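PDB 3KB2: SPbeta prophage-derived uncharacterized protein YorR from Bacillus subtilis, which is of uncharacterised function but binds guanosine-3'-monophosphate-5'-diphosphate and magnesium, and may be a thymidylate kinase-like nucleotide kinase. Local coordinates for residues A[35-38]-A[39-42]; A[88-91]-A[92-95]; A[132-135]-A[136-140]. One frame throughout, in Å; residues are numbered along the deposited sequence.

Contact 1 (A[35-38]-A[39-42]); sequences FELA and KSGN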
# COMPACT_ATOMS: atom_id res chain seq x y z
N PHE A 35 -8.36 -6.10 4.94
CA PHE A 35 -7.37 -5.33 5.68
C PHE A 35 -7.95 -4.92 7.03
O PHE A 35 -7.26 -4.99 8.04
CB PHE A 35 -6.97 -4.08 4.89
CG PHE A 35 -5.74 -3.39 5.41
CD1 PHE A 35 -4.48 -3.76 4.98
CD2 PHE A 35 -5.85 -2.34 6.32
CE1 PHE A 35 -3.33 -3.10 5.43
CE2 PHE A 35 -4.72 -1.66 6.78
CZ PHE A 35 -3.46 -2.04 6.34
N GLU A 36 -9.21 -4.51 7.04
CA GLU A 36 -9.86 -4.09 8.28
C GLU A 36 -9.95 -5.23 9.29
O GLU A 36 -9.74 -5.03 10.49
CB GLU A 36 -11.27 -3.55 8.01
CG GLU A 36 -11.34 -2.42 6.98
CD GLU A 36 -11.52 -2.92 5.55
OE1 GLU A 36 -10.60 -3.59 5.01
OE2 GLU A 36 -12.59 -2.64 4.96
N LEU A 37 -10.29 -6.42 8.81
CA LEU A 37 -10.41 -7.58 9.67
C LEU A 37 -9.05 -8.00 10.21
O LEU A 37 -8.93 -8.46 11.35
CB LEU A 37 -11.01 -8.75 8.89
CG LEU A 37 -11.04 -10.09 9.63
CD1 LEU A 37 -12.09 -10.03 10.73
CD2 LEU A 37 -11.36 -11.20 8.65
N ALA A 38 -8.02 -7.84 9.39
CA ALA A 38 -6.68 -8.23 9.79
C ALA A 38 -6.19 -7.44 10.99
O ALA A 38 -5.47 -7.96 11.82
CB ALA A 38 -5.72 -8.07 8.63
N LYS A 39 -6.60 -6.18 11.08
CA LYS A 39 -6.19 -5.33 12.19
C LYS A 39 -7.10 -5.40 13.42
O LYS A 39 -6.89 -4.67 14.38
CB LYS A 39 -6.09 -3.87 11.72
CG LYS A 39 -7.28 -3.38 10.89
CD LYS A 39 -7.57 -1.87 11.07
CE LYS A 39 -6.48 -0.98 10.49
NZ LYS A 39 -6.77 0.47 10.73
N SER A 40 -8.10 -6.29 13.40
CA SER A 40 -9.00 -6.40 14.54
C SER A 40 -8.63 -7.56 15.48
O SER A 40 -9.38 -7.89 16.41
CB SER A 40 -10.46 -6.52 14.07
OG SER A 40 -10.70 -7.70 13.33
N GLY A 41 -7.47 -8.17 15.25
CA GLY A 41 -7.00 -9.25 16.11
C GLY A 41 -7.10 -10.65 15.56
O GLY A 41 -7.92 -10.93 14.69
N ASN A 42 -6.29 -11.56 16.08
CA ASN A 42 -6.32 -12.94 15.60
C ASN A 42 -7.66 -13.68 15.81
O ASN A 42 -8.14 -14.35 14.89
CB ASN A 42 -5.15 -13.73 16.20
CG ASN A 42 -5.13 -15.17 15.72
OD1 ASN A 42 -5.88 -16.00 16.22
ND2 ASN A 42 -4.27 -15.47 14.75
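Leu37 O takes two hydrogen bonds from one residue, Ser40, at the point where the short helix 35-38 runs out. The hydroxyl donates at 2.8 Å from OG to Leu37 O, lying 25° off the carbonyl plane, and the backbone amide adds a second bond of 3.1 Å from Ser40 N to Leu37 O, coming in well above that plane. Both donors reach the oxygen from the same face. Ser40 can do this because its OG sits between its own backbone N and carbonyl carbon (chi1 65°), which turns the hydroxyl back over the last turn, with Leu37 CD1 passing 3.8 Å from Ser40 OG. Lys39 N, by contrast, makes two weak bonds, to Phe35 O and Glu36 O. Its aliphatic chain folds back over the same carbonyls, bringing Lys39 CG to 3.0 Å from Glu36 O, and then passes the Phe35 ring at a slant, Lys39 CE coming to 4.2 Å from Phe35 CE2. Phe35 also stacks edge-to-face with Phe74 and packs on Lys73 of the second subunit. Gly41, with a positive phi, then takes the N-cap position of helix 42-52. The turn thus joins helices 35-38 and 42-52 at the surface, after strand 29-31.

Contact 2 (A[88-91]-A[92-95]); sequences IEDK and IKAK
Asp90 and Lys93 lie side by side and point the same way, Asp90 in the last turn of helix 82-92 and Lys93 three residues on. Asp90 CG stands anti to the backbone N (chi1 174°), which swings the carboxylate along the helix toward its end, while the Lys93 chain runs out extended and bends only at its last torsion, chi4 -47°. That bend brings the ammonium back over Asp90. Its firmer bond is to the main chain: Lys93 NZ donates to Asp90 O at 3.1 Å, in the carbonyl plane and on a lone pair. The salt bridge to the carboxylate is longer, 3.4 Å from Lys93 NZ to Asp90 OD1, and the methylene next to it, Lys93 CE, lies 3.1 Å from Asp90 OD1.

On the buried side, Ile92 lays its CG1 branch against the preceding turn, 3.5 Å from Ile88 O, and its side chain packs on Leu3 and Ile5 of strand 3-7. Its amide bonds to Glu89 O at 3.1 Å from Ile92 N, and only weakly to Ile88 O. A water bridges the turn, donating to Lys91 O and accepting from Ala94 N. The Lys91 chain runs extended to a salt bridge with Asp54, and Lys95, whose CE passes 3.9 Å from Lys91 O, gives its ammonium to the backbone oxygens of Ala53 and Glu55.

Because carbonyls gather at the C-terminal end of a helix, a lysine ammonium there probably meets a favourable field; here Lys93 joins Asp90 O and the Asp90 carboxylate, and may offset both.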
# COMPACT_ATOMS: atom_id res chain seq x y z
N ILE A 88 -7.87 -25.04 9.05
CA ILE A 88 -8.71 -24.61 7.92
C ILE A 88 -8.51 -25.46 6.68
O ILE A 88 -9.46 -25.76 5.97
CB ILE A 88 -8.43 -23.14 7.57
CG1 ILE A 88 -8.89 -22.25 8.73
CG2 ILE A 88 -9.16 -22.75 6.30
CD1 ILE A 88 -8.44 -20.82 8.59
N GLU A 89 -7.27 -25.86 6.42
CA GLU A 89 -6.96 -26.69 5.26
C GLU A 89 -7.64 -28.05 5.37
O GLU A 89 -8.29 -28.51 4.43
CB GLU A 89 -5.45 -26.88 5.14
CG GLU A 89 -4.70 -25.57 4.96
CD GLU A 89 -3.21 -25.78 4.82
OE1 GLU A 89 -2.62 -26.43 5.70
OE2 GLU A 89 -2.63 -25.28 3.83
N ASP A 90 -7.50 -28.70 6.52
CA ASP A 90 -8.11 -30.00 6.72
C ASP A 90 -9.63 -29.88 6.57
O ASP A 90 -10.30 -30.77 6.04
CB ASP A 90 -7.76 -30.53 8.11
CG ASP A 90 -8.49 -31.83 8.43
OD1 ASP A 90 -8.16 -32.87 7.82
OD2 ASP A 90 -9.39 -31.80 9.29
N LYS A 91 -10.17 -28.76 7.03
CA LYS A 91 -11.60 -28.55 6.96
C LYS A 91 -12.19 -28.41 5.54
O LYS A 91 -13.38 -28.70 5.33
CB LYS A 91 -11.94 -27.33 7.81
CG LYS A 91 -13.41 -27.00 7.87
CD LYS A 91 -13.69 -25.94 8.91
CE LYS A 91 -15.17 -25.60 8.90
NZ LYS A 91 -15.60 -24.80 10.06
N ILE A 92 -11.39 -27.99 4.56
CA ILE A 92 -11.89 -27.80 3.20
C ILE A 92 -11.11 -28.57 2.14
O ILE A 92 -11.30 -28.34 0.94
CB ILE A 92 -11.84 -26.31 2.81
CG1 ILE A 92 -10.39 -25.89 2.58
CG2 ILE A 92 -12.47 -25.47 3.93
CD1 ILE A 92 -10.20 -24.44 2.19
N LYS A 93 -10.23 -29.46 2.57
CA LYS A 93 -9.42 -30.24 1.64
C LYS A 93 -10.23 -31.08 0.66
O LYS A 93 -9.80 -31.33 -0.46
CB LYS A 93 -8.46 -31.15 2.43
CG LYS A 93 -9.15 -32.26 3.23
CD LYS A 93 -8.24 -32.84 4.33
CE LYS A 93 -8.88 -34.05 5.00
NZ LYS A 93 -10.31 -33.79 5.38
N ALA A 94 -11.42 -31.51 1.08
CA ALA A 94 -12.26 -32.35 0.23
C ALA A 94 -13.22 -31.59 -0.67
O ALA A 94 -14.09 -32.18 -1.30
CB ALA A 94 -13.05 -33.31 1.09
N LYS A 95 -13.07 -30.28 -0.75
CA LYS A 95 -13.98 -29.51 -1.57
C LYS A 95 -13.29 -28.30 -2.12
O LYS A 95 -13.85 -27.57 -2.93
CB LYS A 95 -15.14 -29.05 -0.70
CG LYS A 95 -14.68 -28.24 0.50
CD LYS A 95 -15.83 -27.50 1.14
CE LYS A 95 -15.45 -26.93 2.50
NZ LYS A 95 -16.56 -26.12 3.09
O HOH W 1 -13.32 -30.71 2.86

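Contact 3 (A[132-135]-A[136-140]); sequences YREV and MSNAG
The backbone of helix 122-137 keeps its i to i+4 bonding to the very end, Met136 N to Tyr132 O, Ser137 N to Arg133 O and Asn138 N to Glu134 O, before the chain leaves helical angles at Asn138. Two of these carbonyls take a second bond from a side chain of the same donor residue. Ser137 OG, anti to its carbonyl carbon (chi1 -62°), leans back down the helix and donates to Arg133 O at 2.8 Å, 42° above the carbonyl plane, so that hydroxyl and amide share one oxygen. Asn138 does likewise through its amide: ND2 reaches Glu134 O at 3.0 Å with a fairly straight N-H; that oxygen lies almost in the amide plane, and ND2 comes to it from the face opposite Asn138 N. The Glu134 chain runs extended beside Asn138, its carboxylate turned 61° from the amide, and CG of Glu134 stands 4.2 Å from Asn138 ND2.

With helix 105-115, helix 122-137 makes up the crossover from strand 96-102 to the outermost strand 143-147 of a parallel sheet with strand order 2-3-1-4-5, as in the P-loop nucleoside monophosphate kinases. Met136, modelled as selenomethionine, bends at both later torsions, and its side chain packs on Val98 and Tyr100 of strand 96-102, while its CG rests 3.1 Å from Tyr132 O. Val135 faces helix 64-70, touching Leu68 and Val69. The Tyr132 side chain touches Val69 and Tyr70, and its hydroxyl is hydrogen-bonded to Ser66.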
# COMPACT_ATOMS: atom_id res chain seq x y z
N TYR A 132 4.68 -14.99 -1.90
CA TYR A 132 3.59 -15.77 -2.46
C TYR A 132 4.10 -17.12 -2.95
O TYR A 132 3.52 -18.16 -2.65
CB TYR A 132 2.91 -15.03 -3.61
CG TYR A 132 1.68 -14.23 -3.19
CD1 TYR A 132 1.70 -12.83 -3.13
CD2 TYR A 132 0.50 -14.88 -2.83
CE1 TYR A 132 0.57 -12.11 -2.71
CE2 TYR A 132 -0.62 -14.17 -2.41
CZ TYR A 132 -0.59 -12.80 -2.35
OH TYR A 132 -1.71 -12.13 -1.93
N ARG A 133 5.19 -17.13 -3.70
CA ARG A 133 5.71 -18.40 -4.17
C ARG A 133 5.99 -19.32 -3.01
O ARG A 133 5.58 -20.48 -3.01
CB ARG A 133 6.97 -18.21 -5.01
CG ARG A 133 6.69 -17.58 -6.35
CD ARG A 133 7.63 -18.10 -7.41
NE ARG A 133 9.02 -17.77 -7.12
CZ ARG A 133 10.03 -18.06 -7.93
NH1 ARG A 133 9.80 -18.69 -9.08
NH2 ARG A 133 11.27 -17.72 -7.60
N GLU A 134 6.69 -18.80 -2.01
CA GLU A 134 7.06 -19.58 -0.83
C GLU A 134 5.85 -20.07 -0.03
O GLU A 134 5.80 -21.24 0.37
CB GLU A 134 7.97 -18.74 0.07
CG GLU A 134 8.80 -19.55 1.06
CD GLU A 134 9.77 -18.69 1.86
OE1 GLU A 134 10.68 -19.25 2.51
OE2 GLU A 134 9.61 -17.45 1.85
N VAL A 135 4.88 -19.19 0.20
CA VAL A 135 3.70 -19.59 0.94
C VAL A 135 2.86 -20.60 0.15
O VAL A 135 2.26 -21.50 0.73
CB VAL A 135 2.81 -18.37 1.32
CG1 VAL A 135 2.34 -17.66 0.07
CG2 VAL A 135 1.61 -18.83 2.14
N MSE A 136 2.82 -20.45 -1.18
CA MSE A 136 2.06 -21.39 -2.01
C MSE A 136 2.75 -22.75 -2.09
O MSE A 136 2.09 -23.78 -2.06
CB MSE A 136 1.84 -20.84 -3.42
CG MSE A 136 0.95 -19.60 -3.51
SE MSE A 136 -0.68 -19.69 -2.45
CE MSE A 136 -1.65 -21.06 -3.41
N SER A 137 4.07 -22.74 -2.21
CA SER A 137 4.82 -23.99 -2.28
C SER A 137 4.63 -24.74 -0.98
O SER A 137 4.60 -25.97 -0.95
CB SER A 137 6.31 -23.71 -2.47
OG SER A 137 6.54 -23.03 -3.69
N ASN A 138 4.49 -23.98 0.10
CA ASN A 138 4.31 -24.57 1.42
C ASN A 138 2.87 -24.84 1.81
O ASN A 138 2.59 -25.22 2.95
CB ASN A 138 4.96 -23.68 2.46
CG ASN A 138 6.41 -24.00 2.63
OD1 ASN A 138 6.78 -24.88 3.41
ND2 ASN A 138 7.26 -23.32 1.87
N ALA A 139 1.96 -24.66 0.86
CA ALA A 139 0.55 -24.90 1.10
C ALA A 139 0.32 -26.36 1.46
O ALA A 139 0.93 -27.26 0.88
CB ALA A 139 -0.26 -24.55 -0.14
N GLY A 140 -0.55 -26.58 2.45
CA GLY A 140 -0.86 -27.94 2.87
C GLY A 140 -1.91 -28.56 1.97
O GLY A 140 -2.34 -29.70 2.17

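How the contacts relate
Each contact lies where a helix, 35-38, 82-92 or 122-137, gives way to the following loop. Contacts 2 and 3 meet directly, since Glu89 OE2 lies 2.8 Å from Gly140 N, a probable hydrogen bond; the same oxygen is also hydrogen-bonded to the Tyr65 hydroxyl. Their centres are 16 Å apart. Contact 1 touches neither, its nearest atoms about 9 Å from contact 2 and about 11 Å from contact 3. None of the residues of these contacts belongs to the nucleotide pocket: the Tyr132 side chain of contact 3 is about 9 Å from the nucleotide and about 10 Å from the magnesium ion, against about 13 Å from magnesium for the Phe35 side chain of contact 1.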